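Local atomic coordinates of hypothetical protein (Staphylococcus aureus subsp. aureus, PDB entry 2IL5), a protein that is of unknown function but belongs to the Activator of Hsp90 ATPase homolog 1-like family and probably has the helix-grip fold of the Bet v 1-like clan. Residues E15-K20 with L121-S126; F43-R48 with Y63-Q68; A55-G60 with G79-L84. All coordinates share one frame; numbering follows the deposited sequence.

All three contacts involve the same antiparallel sheet of seven strands. Interaction 1 pairs an outermost strand, 12-22, with strand 118-128. Interactions 2 and 3 lie toward the other end of the strand order, where loops pack on strands 62-68 and 74-85. The centres of interactions 1 and 2 are about 21 Å apart, on opposite sides of the chain's centre. Interactions 2 and 3 touch, although their centres are about 17 Å apart. Tyr-63 N lies 2.9 Å from Gly-79 O, a probable hydrogen bond between neighbouring strands. Along the chain interactions 2 and 3 cross each other, and both are nested inside the loop closed by interaction 1. A bound sodium ion lies about 6 Å from the side chain of Tyr-63.

Interaction 1 of 3, residues E15-K20 with L121-S126; sequences EVEIEK and LFYYRS
Val-16 and Tyr-124 form a hydrogen-bonded pair between antiparallel strands, as do Ile-18 and Phe-122. Each pair has two backbone bonds. Ile-18 N to Phe-122 O is 2.8 Å long and nearly straight at 171°. Glu-17 with Tyr-123, between them, and Glu-15 with Arg-125 and Glu-19 with Leu-121, flanking them, are non-hydrogen-bonded pairs. CA-H...O contacts run beside the bonds, such as Glu-15 CA to Tyr-124 O at 3.1 Å.

Glu-15, Tyr-123 and Arg-125 share one face. Glu-15 OE2 accepts a bond from Tyr-123 OH, modelled at 2.4 Å, a doubtfully short length. The carboxylate meets the ring at its edge, with the planes 78° apart. Arg-125 NH1 donates to the same hydroxyl at 3.0 Å, and this oxygen lies in the guanidinium plane. The hydroxyl thus lies between a carboxylate and a guanidinium whose charged atoms do not touch. Glu-19 CG runs alongside Leu-121 CD2 at 3.6 Å.

The contacts on the other face are apolar. Val-16 CG1 lies anti to the backbone N (chi1 168°) and reaches the Phe-122 ring edge, 4.1 Å from CE2. Val-16 CB rests 4.0 Å from Tyr-124 CD2.

Helix 136-166 packs on the Val-16 and Phe-122 face through Met-150 and Phe-158, consistent with the Bet v 1-like fold, whose long C-terminal helix lies against the sheet. Strand 12-22 is outermost; strand 104-112 pairs with 118-128 on its other side.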
loop_
_atom_site.group_PDB
_atom_site.type_symbol
_atom_site.label_atom_id
_atom_site.label_comp_id
_atom_site.label_asym_id
_atom_site.label_seq_id
_atom_site.Cartn_x
_atom_site.Cartn_y
_atom_site.Cartn_z
ATOM N N GLU A 15 -6.984 11.137 2.580
ATOM C CA GLU A 15 -6.763 10.591 1.291
ATOM C C GLU A 15 -5.386 10.935 0.771
ATOM O O GLU A 15 -4.972 12.089 0.791
ATOM C CB GLU A 15 -7.866 11.068 0.332
ATOM C CG GLU A 15 -9.217 10.578 0.789
ATOM C CD GLU A 15 -10.356 11.113 -0.011
ATOM O OE1 GLU A 15 -10.659 12.309 0.101
ATOM O OE2 GLU A 15 -10.981 10.331 -0.758
ATOM N N VAL A 16 -4.705 9.916 0.260
ATOM C CA VAL A 16 -3.391 10.065 -0.314
ATOM C C VAL A 16 -3.480 9.755 -1.808
ATOM O O VAL A 16 -4.048 8.757 -2.213
ATOM C CB VAL A 16 -2.332 9.195 0.485
ATOM C CG1 VAL A 16 -1.017 9.089 -0.247
ATOM C CG2 VAL A 16 -2.112 9.799 1.918
ATOM N N GLU A 17 -2.935 10.651 -2.625
ATOM C CA GLU A 17 -2.958 10.486 -4.062
ATOM C C GLU A 17 -1.541 10.595 -4.531
ATOM O O GLU A 17 -0.901 11.617 -4.327
ATOM C CB GLU A 17 -3.833 11.550 -4.721
ATOM C CG GLU A 17 -5.332 11.353 -4.436
ATOM C CD GLU A 17 -6.165 12.438 -5.049
ATOM O OE1 GLU A 17 -6.068 13.589 -4.568
ATOM O OE2 GLU A 17 -6.910 12.152 -6.012
ATOM N N ILE A 18 -1.048 9.527 -5.141
ATOM C CA ILE A 18 0.331 9.499 -5.637
ATOM C C ILE A 18 0.392 9.074 -7.108
ATOM O O ILE A 18 -0.216 8.084 -7.498
ATOM C CB ILE A 18 1.277 8.603 -4.752
ATOM C CG1 ILE A 18 1.399 9.182 -3.324
ATOM C CG2 ILE A 18 2.654 8.458 -5.435
ATOM C CD1 ILE A 18 2.251 8.372 -2.354
ATOM N N GLU A 19 1.100 9.855 -7.921
ATOM C CA GLU A 19 1.393 9.478 -9.314
ATOM C C GLU A 19 2.882 9.156 -9.477
ATOM O O GLU A 19 3.740 9.967 -9.106
ATOM C CB GLU A 19 0.998 10.590 -10.295
ATOM C CG GLU A 19 1.434 10.289 -11.724
ATOM C CD GLU A 19 1.070 11.373 -12.721
ATOM O OE1 GLU A 19 0.717 12.501 -12.315
ATOM O OE2 GLU A 19 1.138 11.087 -13.928
ATOM N N LYS A 20 3.181 7.969 -10.005
ATOM C CA LYS A 20 4.557 7.614 -10.399
ATOM C C LYS A 20 4.651 7.248 -11.881
ATOM O O LYS A 20 3.777 6.561 -12.408
ATOM C CB LYS A 20 5.065 6.438 -9.581
ATOM C CG LYS A 20 5.210 6.711 -8.101
ATOM C CD LYS A 20 6.311 7.707 -7.882
ATOM C CE LYS A 20 6.387 8.104 -6.435
ATOM N NZ LYS A 20 7.570 8.998 -6.247
ATOM N N LEU A 121 -1.063 5.336 -10.890
ATOM C CA LEU A 121 -1.917 6.216 -10.121
ATOM C C LEU A 121 -2.479 5.493 -8.865
ATOM O O LEU A 121 -3.292 4.546 -8.933
ATOM C CB LEU A 121 -3.012 6.816 -10.998
ATOM C CG LEU A 121 -2.520 7.546 -12.265
ATOM C CD1 LEU A 121 -3.657 7.782 -13.259
ATOM C CD2 LEU A 121 -1.831 8.863 -11.883
ATOM N N PHE A 122 -1.991 5.963 -7.725
ATOM C CA PHE A 122 -2.265 5.341 -6.445
ATOM C C PHE A 122 -3.193 6.221 -5.621
ATOM O O PHE A 122 -2.915 7.407 -5.431
ATOM C CB PHE A 122 -0.915 5.053 -5.708
ATOM C CG PHE A 122 -1.071 4.659 -4.230
ATOM C CD1 PHE A 122 -1.297 3.329 -3.866
ATOM C CD2 PHE A 122 -0.943 5.635 -3.202
ATOM C CE1 PHE A 122 -1.382 2.981 -2.522
ATOM C CE2 PHE A 122 -1.047 5.309 -1.851
ATOM C CZ PHE A 122 -1.245 3.984 -1.498
ATOM N N TYR A 123 -4.270 5.630 -5.116
ATOM C CA TYR A 123 -5.184 6.316 -4.200
ATOM C C TYR A 123 -5.292 5.532 -2.896
ATOM O O TYR A 123 -5.418 4.335 -2.943
ATOM C CB TYR A 123 -6.576 6.413 -4.843
ATOM C CG TYR A 123 -7.665 6.816 -3.869
ATOM C CD1 TYR A 123 -7.869 8.143 -3.535
ATOM C CD2 TYR A 123 -8.501 5.854 -3.280
ATOM C CE1 TYR A 123 -8.917 8.537 -2.643
ATOM C CE2 TYR A 123 -9.531 6.224 -2.417
ATOM C CZ TYR A 123 -9.733 7.587 -2.100
ATOM O OH TYR A 123 -10.719 7.968 -1.205
ATOM N N TYR A 124 -5.269 6.207 -1.755
ATOM C CA TYR A 124 -5.413 5.569 -0.470
ATOM C C TYR A 124 -6.348 6.375 0.412
ATOM O O TYR A 124 -6.243 7.610 0.463
ATOM C CB TYR A 124 -4.048 5.467 0.177
ATOM C CG TYR A 124 -3.956 5.120 1.664
ATOM C CD1 TYR A 124 -3.970 3.791 2.108
ATOM C CD2 TYR A 124 -3.777 6.139 2.625
ATOM C CE1 TYR A 124 -3.803 3.466 3.472
ATOM C CE2 TYR A 124 -3.650 5.843 3.995
ATOM C CZ TYR A 124 -3.642 4.519 4.411
ATOM O OH TYR A 124 -3.512 4.263 5.770
ATOM N N ARG A 125 -7.236 5.665 1.111
ATOM C CA ARG A 125 -8.179 6.277 2.053
ATOM C C ARG A 125 -8.068 5.619 3.434
ATOM O O ARG A 125 -8.085 4.395 3.546
ATOM C CB ARG A 125 -9.590 6.174 1.536
ATOM C CG ARG A 125 -10.502 7.098 2.285
ATOM C CD ARG A 125 -11.930 7.074 1.833
ATOM N NE ARG A 125 -12.570 5.772 1.728
ATOM C CZ ARG A 125 -12.833 5.145 0.568
ATOM N NH1 ARG A 125 -12.428 5.627 -0.609
ATOM N NH2 ARG A 125 -13.468 3.998 0.578
ATOM N N SER A 126 -7.926 6.434 4.471
ATOM C CA SER A 126 -7.835 5.917 5.832
ATOM C C SER A 126 -8.604 6.776 6.817
ATOM O O SER A 126 -8.504 7.984 6.768
ATOM C CB SER A 126 -6.378 5.876 6.300
ATOM O OG SER A 126 -6.322 5.300 7.597
#

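Interaction 2 of 3, residues F43-R48 with Y63-Q68; sequences FMTSAR and YRIVDQ
Phe-43 starts the contact by crossing Tyr-63 and Ile-65 at about a right angle. Its CG lies anti to the backbone N (chi1 -169°), which carries the ring toward strand 62-68. Ile-65 CD1 meets the ring edge in its plane, 3.7 Å from Phe-43 CD1. Tyr-63 OH also lies at this edge, 4.0 Å from Phe-43 CE1. That hydroxyl is hydrogen-bonded to Thr-93 O. Ile-65 CD1 also packs 3.3 Å from Phe-43 O, so the same methyl meets both ring and backbone.

The next residue, Met-44, is a selenomethionine. Its CG sits over one face of the Phe-43 ring, 3.7 Å above the plane and offset toward the rim. Its carbonyl oxygen is 3.6 Å from Asp-67 CG, a packing contact.

Thr-45 has two kinds of partner. Its CB and CG2 pack against Ile-65 CG2, with CB at 3.7 Å. Its hydroxyl OG1 donates a bond to Asp-67 OD1 at 2.5 Å, meeting the oxygen from above the carboxylate plane, 38° out of it. Asp-67 OD1 has a second bond from Thr-49, while Asn-50 binds Thr-45 OG1. Thr-45 and Asp-67 are buried, and these bonds tie the loop to the strand.

The contact joins the loop between helix 36-39 and strand 50-55 to the antiparallel sheet. It places Phe-43 against Met-92 and Ile-94 of strand 89-94, and Met-44 against Met-157 of helix 136-166. Short helices and a long C-terminal helix held against one curved antiparallel sheet are characteristic of the Bet v 1-like helix-grip fold.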
loop_
_atom_site.group_PDB
_atom_site.type_symbol
_atom_site.label_atom_id
_atom_site.label_comp_id
_atom_site.label_asym_id
_atom_site.label_seq_id
_atom_site.Cartn_x
_atom_site.Cartn_y
_atom_site.Cartn_z
ATOM N N PHE A 43 6.112 -4.498 0.201
ATOM C CA PHE A 43 4.788 -4.059 0.639
ATOM C C PHE A 43 4.614 -4.254 2.133
ATOM O O PHE A 43 4.311 -5.359 2.569
ATOM C CB PHE A 43 3.696 -4.817 -0.119
ATOM C CG PHE A 43 2.338 -4.255 0.084
ATOM C CD1 PHE A 43 1.458 -4.832 0.999
ATOM C CD2 PHE A 43 1.932 -3.125 -0.620
ATOM C CE1 PHE A 43 0.183 -4.287 1.210
ATOM C CE2 PHE A 43 0.662 -2.574 -0.410
ATOM C CZ PHE A 43 -0.206 -3.173 0.508
HETATM N N MSE A 44 4.824 -3.171 2.888
HETATM C CA MSE A 44 4.802 -3.140 4.371
HETATM C C MSE A 44 5.812 -4.074 5.012
HETATM O O MSE A 44 5.723 -4.403 6.184
HETATM C CB MSE A 44 3.405 -3.451 4.917
HETATM C CG MSE A 44 2.270 -2.833 4.147
HETATM SE SE MSE A 44 1.800 -1.095 4.820
HETATM C CE MSE A 44 1.427 -1.467 6.710
ATOM N N THR A 45 6.776 -4.511 4.220
ATOM C CA THR A 45 7.773 -5.416 4.708
ATOM C C THR A 45 9.028 -5.342 3.822
ATOM O O THR A 45 9.095 -4.501 2.916
ATOM C CB THR A 45 7.150 -6.813 4.794
ATOM O OG1 THR A 45 7.984 -7.676 5.574
ATOM C CG2 THR A 45 6.868 -7.374 3.402
ATOM N N SER A 46 10.030 -6.174 4.100
ATOM C CA SER A 46 11.194 -6.294 3.200
ATOM C C SER A 46 11.778 -7.693 3.296
ATOM O O SER A 46 11.384 -8.467 4.192
ATOM C CB SER A 46 12.261 -5.224 3.488
ATOM O OG SER A 46 12.836 -5.448 4.754
ATOM N N ALA A 47 12.692 -8.019 2.372
ATOM C CA ALA A 47 13.335 -9.319 2.347
ATOM C C ALA A 47 13.878 -9.724 3.715
ATOM O O ALA A 47 13.658 -10.862 4.156
ATOM C CB ALA A 47 14.469 -9.368 1.286
ATOM N N ARG A 48 14.554 -8.784 4.391
ATOM C CA ARG A 48 15.206 -9.076 5.663
ATOM C C ARG A 48 14.349 -9.040 6.896
ATOM O O ARG A 48 14.646 -9.749 7.849
ATOM C CB ARG A 48 16.461 -8.228 5.874
ATOM C CG ARG A 48 17.636 -8.880 5.213
ATOM C CD ARG A 48 18.902 -8.068 5.348
ATOM N NE ARG A 48 19.660 -8.311 6.572
ATOM C CZ ARG A 48 20.351 -9.417 6.844
ATOM N NH1 ARG A 48 21.040 -9.511 7.970
ATOM N NH2 ARG A 48 20.342 -10.440 6.011
ATOM N N TYR A 63 -4.653 -11.671 2.205
ATOM C CA TYR A 63 -3.221 -11.670 2.370
ATOM C C TYR A 63 -2.889 -11.380 3.830
ATOM O O TYR A 63 -3.644 -10.683 4.534
ATOM C CB TYR A 63 -2.501 -10.710 1.402
ATOM C CG TYR A 63 -2.711 -9.260 1.752
ATOM C CD1 TYR A 63 -3.786 -8.537 1.221
ATOM C CD2 TYR A 63 -1.858 -8.621 2.657
ATOM C CE1 TYR A 63 -3.989 -7.205 1.575
ATOM C CE2 TYR A 63 -2.050 -7.312 3.028
ATOM C CZ TYR A 63 -3.106 -6.592 2.484
ATOM O OH TYR A 63 -3.281 -5.278 2.873
ATOM N N ARG A 64 -1.766 -11.955 4.283
ATOM C CA ARG A 64 -1.292 -11.752 5.643
ATOM C C ARG A 64 0.238 -11.586 5.709
ATOM O O ARG A 64 0.989 -12.511 5.390
ATOM C CB ARG A 64 -1.755 -12.895 6.532
ATOM C CG ARG A 64 -1.435 -12.668 7.958
ATOM C CD ARG A 64 -1.801 -13.877 8.791
ATOM N NE ARG A 64 -1.677 -13.575 10.221
ATOM C CZ ARG A 64 -0.672 -14.001 10.969
ATOM N NH1 ARG A 64 -0.605 -13.687 12.253
ATOM N NH2 ARG A 64 0.273 -14.751 10.421
ATOM N N ILE A 65 0.681 -10.397 6.110
ATOM C CA ILE A 65 2.104 -10.068 6.208
ATOM C C ILE A 65 2.463 -9.832 7.677
ATOM O O ILE A 65 1.805 -9.038 8.375
ATOM C CB ILE A 65 2.451 -8.815 5.377
ATOM C CG1 ILE A 65 2.123 -9.061 3.896
ATOM C CG2 ILE A 65 3.906 -8.400 5.628
ATOM C CD1 ILE A 65 2.232 -7.858 2.973
ATOM N N VAL A 66 3.487 -10.564 8.136
ATOM C CA VAL A 66 4.074 -10.398 9.472
ATOM C C VAL A 66 5.510 -9.852 9.317
ATOM O O VAL A 66 6.361 -10.469 8.691
ATOM C CB VAL A 66 4.061 -11.731 10.233
ATOM C CG1 VAL A 66 4.525 -11.552 11.641
ATOM C CG2 VAL A 66 2.656 -12.345 10.206
ATOM N N ASP A 67 5.748 -8.663 9.846
ATOM C CA ASP A 67 6.992 -7.945 9.644
ATOM C C ASP A 67 7.667 -7.738 10.993
ATOM O O ASP A 67 7.035 -7.237 11.946
ATOM C CB ASP A 67 6.743 -6.588 8.968
ATOM C CG ASP A 67 8.037 -5.923 8.500
ATOM O OD1 ASP A 67 8.783 -6.533 7.697
ATOM O OD2 ASP A 67 8.316 -4.792 8.929
ATOM N N GLN A 68 8.944 -8.139 11.053
ATOM C CA GLN A 68 9.810 -7.966 12.213
ATOM C C GLN A 68 10.219 -6.509 12.471
ATOM O O GLN A 68 10.872 -5.873 11.654
ATOM C CB GLN A 68 11.060 -8.837 12.050
ATOM C CG GLN A 68 11.923 -8.983 13.312
ATOM C CD GLN A 68 11.198 -9.691 14.421
ATOM O OE1 GLN A 68 10.771 -9.068 15.398
ATOM N NE2 GLN A 68 11.033 -10.995 14.272
#

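Interaction 3 of 3, residues A55-G60 with G79-L84; sequences ADVKEG and GIYESL
Val-57, the centre of an inverse gamma turn in the loop 55-60, lies across Tyr-81 of strand 74-85. The side chains cross obliquely. Val-57 CG1 sits over one face of the Tyr-81 ring, 4.2 Å above its plane and offset toward the rim. The other methyl, CG2, packs 3.8 Å from Tyr-81 CE2. Tyr-81 points toward the loop, and its CB meets Lys-58 O at 3.4 Å. Its hydroxyl makes a weak hydrogen bond to Trp-33 O.

Leu-84 crosses Val-57 at about a right angle. Its CD1 is the touching branch, 3.8 Å from Val-57 CG1. This methyl also presses against the Lys-58 backbone, with CD1 to CA a tight 3.5 Å. The Lys-58 side chain starts away from the strand, and its NZ makes a salt bridge to Asp-56 OD2 within the loop.

Glu-59 runs alongside the strand backbone. CG is anti to the carbonyl carbon (chi1 -66°), and the extended chain carries the carboxylate past Glu-82 O to Leu-84 N. This reach spans the classic beta bulge that Glu-82 and Ser-83 form opposite Lys-91. Leu-84 N donates to the anti lone pair of Glu-59 OE2 at 3.2 Å, nearly straight at 171°.

Backbone closes the contact at Gly-60. Gly-60 N donates a hydrogen bond to Tyr-81 O at 2.7 Å, with an N-H...O angle of 153°.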
loop_
_atom_site.group_PDB
_atom_site.type_symbol
_atom_site.label_atom_id
_atom_site.label_comp_id
_atom_site.label_asym_id
_atom_site.label_seq_id
_atom_site.Cartn_x
_atom_site.Cartn_y
_atom_site.Cartn_z
ATOM N N ALA A 55 -0.311 -14.776 0.631
ATOM C CA ALA A 55 -1.147 -13.982 -0.260
ATOM C C ALA A 55 -1.926 -14.924 -1.155
ATOM O O ALA A 55 -1.324 -15.726 -1.890
ATOM C CB ALA A 55 -0.304 -12.997 -1.105
ATOM N N ASP A 56 -3.256 -14.843 -1.066
ATOM C CA ASP A 56 -4.152 -15.511 -2.019
ATOM C C ASP A 56 -4.675 -14.504 -3.062
ATOM O O ASP A 56 -5.742 -13.891 -2.904
ATOM C CB ASP A 56 -5.281 -16.246 -1.279
ATOM C CG ASP A 56 -6.232 -16.965 -2.222
ATOM O OD1 ASP A 56 -5.797 -17.346 -3.331
ATOM O OD2 ASP A 56 -7.418 -17.138 -1.851
ATOM N N VAL A 57 -3.900 -14.350 -4.134
ATOM C CA VAL A 57 -4.098 -13.259 -5.099
ATOM C C VAL A 57 -5.210 -13.553 -6.115
ATOM O O VAL A 57 -4.950 -13.858 -7.281
ATOM C CB VAL A 57 -2.748 -12.771 -5.753
ATOM C CG1 VAL A 57 -2.953 -11.487 -6.582
ATOM C CG2 VAL A 57 -1.696 -12.501 -4.669
ATOM N N LYS A 58 -6.448 -13.484 -5.618
ATOM C CA LYS A 58 -7.679 -13.479 -6.432
ATOM C C LYS A 58 -8.663 -12.556 -5.723
ATOM O O LYS A 58 -8.433 -12.190 -4.554
ATOM C CB LYS A 58 -8.276 -14.878 -6.584
ATOM C CG LYS A 58 -8.613 -15.538 -5.246
ATOM C CD LYS A 58 -9.734 -16.558 -5.383
ATOM C CE LYS A 58 -9.687 -17.585 -4.239
ATOM N NZ LYS A 58 -8.818 -18.787 -4.566
ATOM N N GLU A 59 -9.745 -12.183 -6.417
ATOM C CA GLU A 59 -10.776 -11.324 -5.853
ATOM C C GLU A 59 -11.437 -12.012 -4.647
ATOM O O GLU A 59 -11.806 -13.189 -4.728
ATOM C CB GLU A 59 -11.777 -10.908 -6.925
ATOM C CG GLU A 59 -11.150 -10.004 -7.997
ATOM C CD GLU A 59 -12.164 -9.408 -8.966
ATOM O OE1 GLU A 59 -13.336 -9.895 -8.999
ATOM O OE2 GLU A 59 -11.803 -8.452 -9.699
ATOM N N GLY A 60 -11.532 -11.304 -3.514
ATOM C CA GLY A 60 -12.022 -11.901 -2.261
ATOM C C GLY A 60 -10.979 -12.702 -1.478
ATOM O O GLY A 60 -11.266 -13.237 -0.404
ATOM N N GLY A 79 -5.392 -8.092 4.882
ATOM C CA GLY A 79 -6.440 -7.477 4.105
ATOM C C GLY A 79 -6.881 -8.405 3.010
ATOM O O GLY A 79 -6.554 -9.609 2.986
ATOM N N ILE A 80 -7.588 -7.810 2.071
ATOM C CA ILE A 80 -8.317 -8.525 1.037
ATOM C C ILE A 80 -8.065 -7.885 -0.316
ATOM O O ILE A 80 -8.024 -6.659 -0.422
ATOM C CB ILE A 80 -9.869 -8.475 1.343
ATOM C CG1 ILE A 80 -10.229 -9.346 2.539
ATOM C CG2 ILE A 80 -10.664 -8.925 0.160
ATOM C CD1 ILE A 80 -9.817 -10.757 2.369
ATOM N N TYR A 81 -7.926 -8.701 -1.356
ATOM C CA TYR A 81 -8.011 -8.169 -2.702
ATOM C C TYR A 81 -9.478 -8.012 -3.073
ATOM O O TYR A 81 -10.243 -8.946 -2.964
ATOM C CB TYR A 81 -7.317 -9.086 -3.672
ATOM C CG TYR A 81 -5.840 -9.098 -3.486
ATOM C CD1 TYR A 81 -5.066 -8.056 -4.005
ATOM C CD2 TYR A 81 -5.206 -10.131 -2.745
ATOM C CE1 TYR A 81 -3.706 -8.054 -3.855
ATOM C CE2 TYR A 81 -3.853 -10.128 -2.562
ATOM C CZ TYR A 81 -3.098 -9.077 -3.135
ATOM O OH TYR A 81 -1.733 -9.022 -3.007
ATOM N N GLU A 82 -9.896 -6.819 -3.453
ATOM C CA GLU A 82 -11.277 -6.663 -3.841
ATOM C C GLU A 82 -11.411 -6.732 -5.364
ATOM O O GLU A 82 -12.339 -7.289 -5.886
ATOM C CB GLU A 82 -11.878 -5.375 -3.271
ATOM C CG GLU A 82 -11.631 -5.286 -1.801
ATOM C CD GLU A 82 -12.728 -4.630 -1.037
ATOM O OE1 GLU A 82 -12.497 -3.467 -0.629
ATOM O OE2 GLU A 82 -13.797 -5.264 -0.830
ATOM N N SER A 83 -10.436 -6.190 -6.055
ATOM C CA SER A 83 -10.502 -6.068 -7.474
ATOM C C SER A 83 -9.100 -6.264 -8.033
ATOM O O SER A 83 -8.142 -5.659 -7.551
ATOM C CB SER A 83 -11.060 -4.697 -7.833
ATOM O OG SER A 83 -11.359 -4.676 -9.208
ATOM N N LEU A 84 -9.001 -7.158 -9.025
ATOM C CA LEU A 84 -7.744 -7.500 -9.715
ATOM C C LEU A 84 -8.022 -7.532 -11.213
ATOM O O LEU A 84 -8.585 -8.496 -11.743
ATOM C CB LEU A 84 -7.236 -8.885 -9.268
ATOM C CG LEU A 84 -6.707 -8.965 -7.828
ATOM C CD1 LEU A 84 -6.510 -10.368 -7.383
ATOM C CD2 LEU A 84 -5.394 -8.177 -7.681
#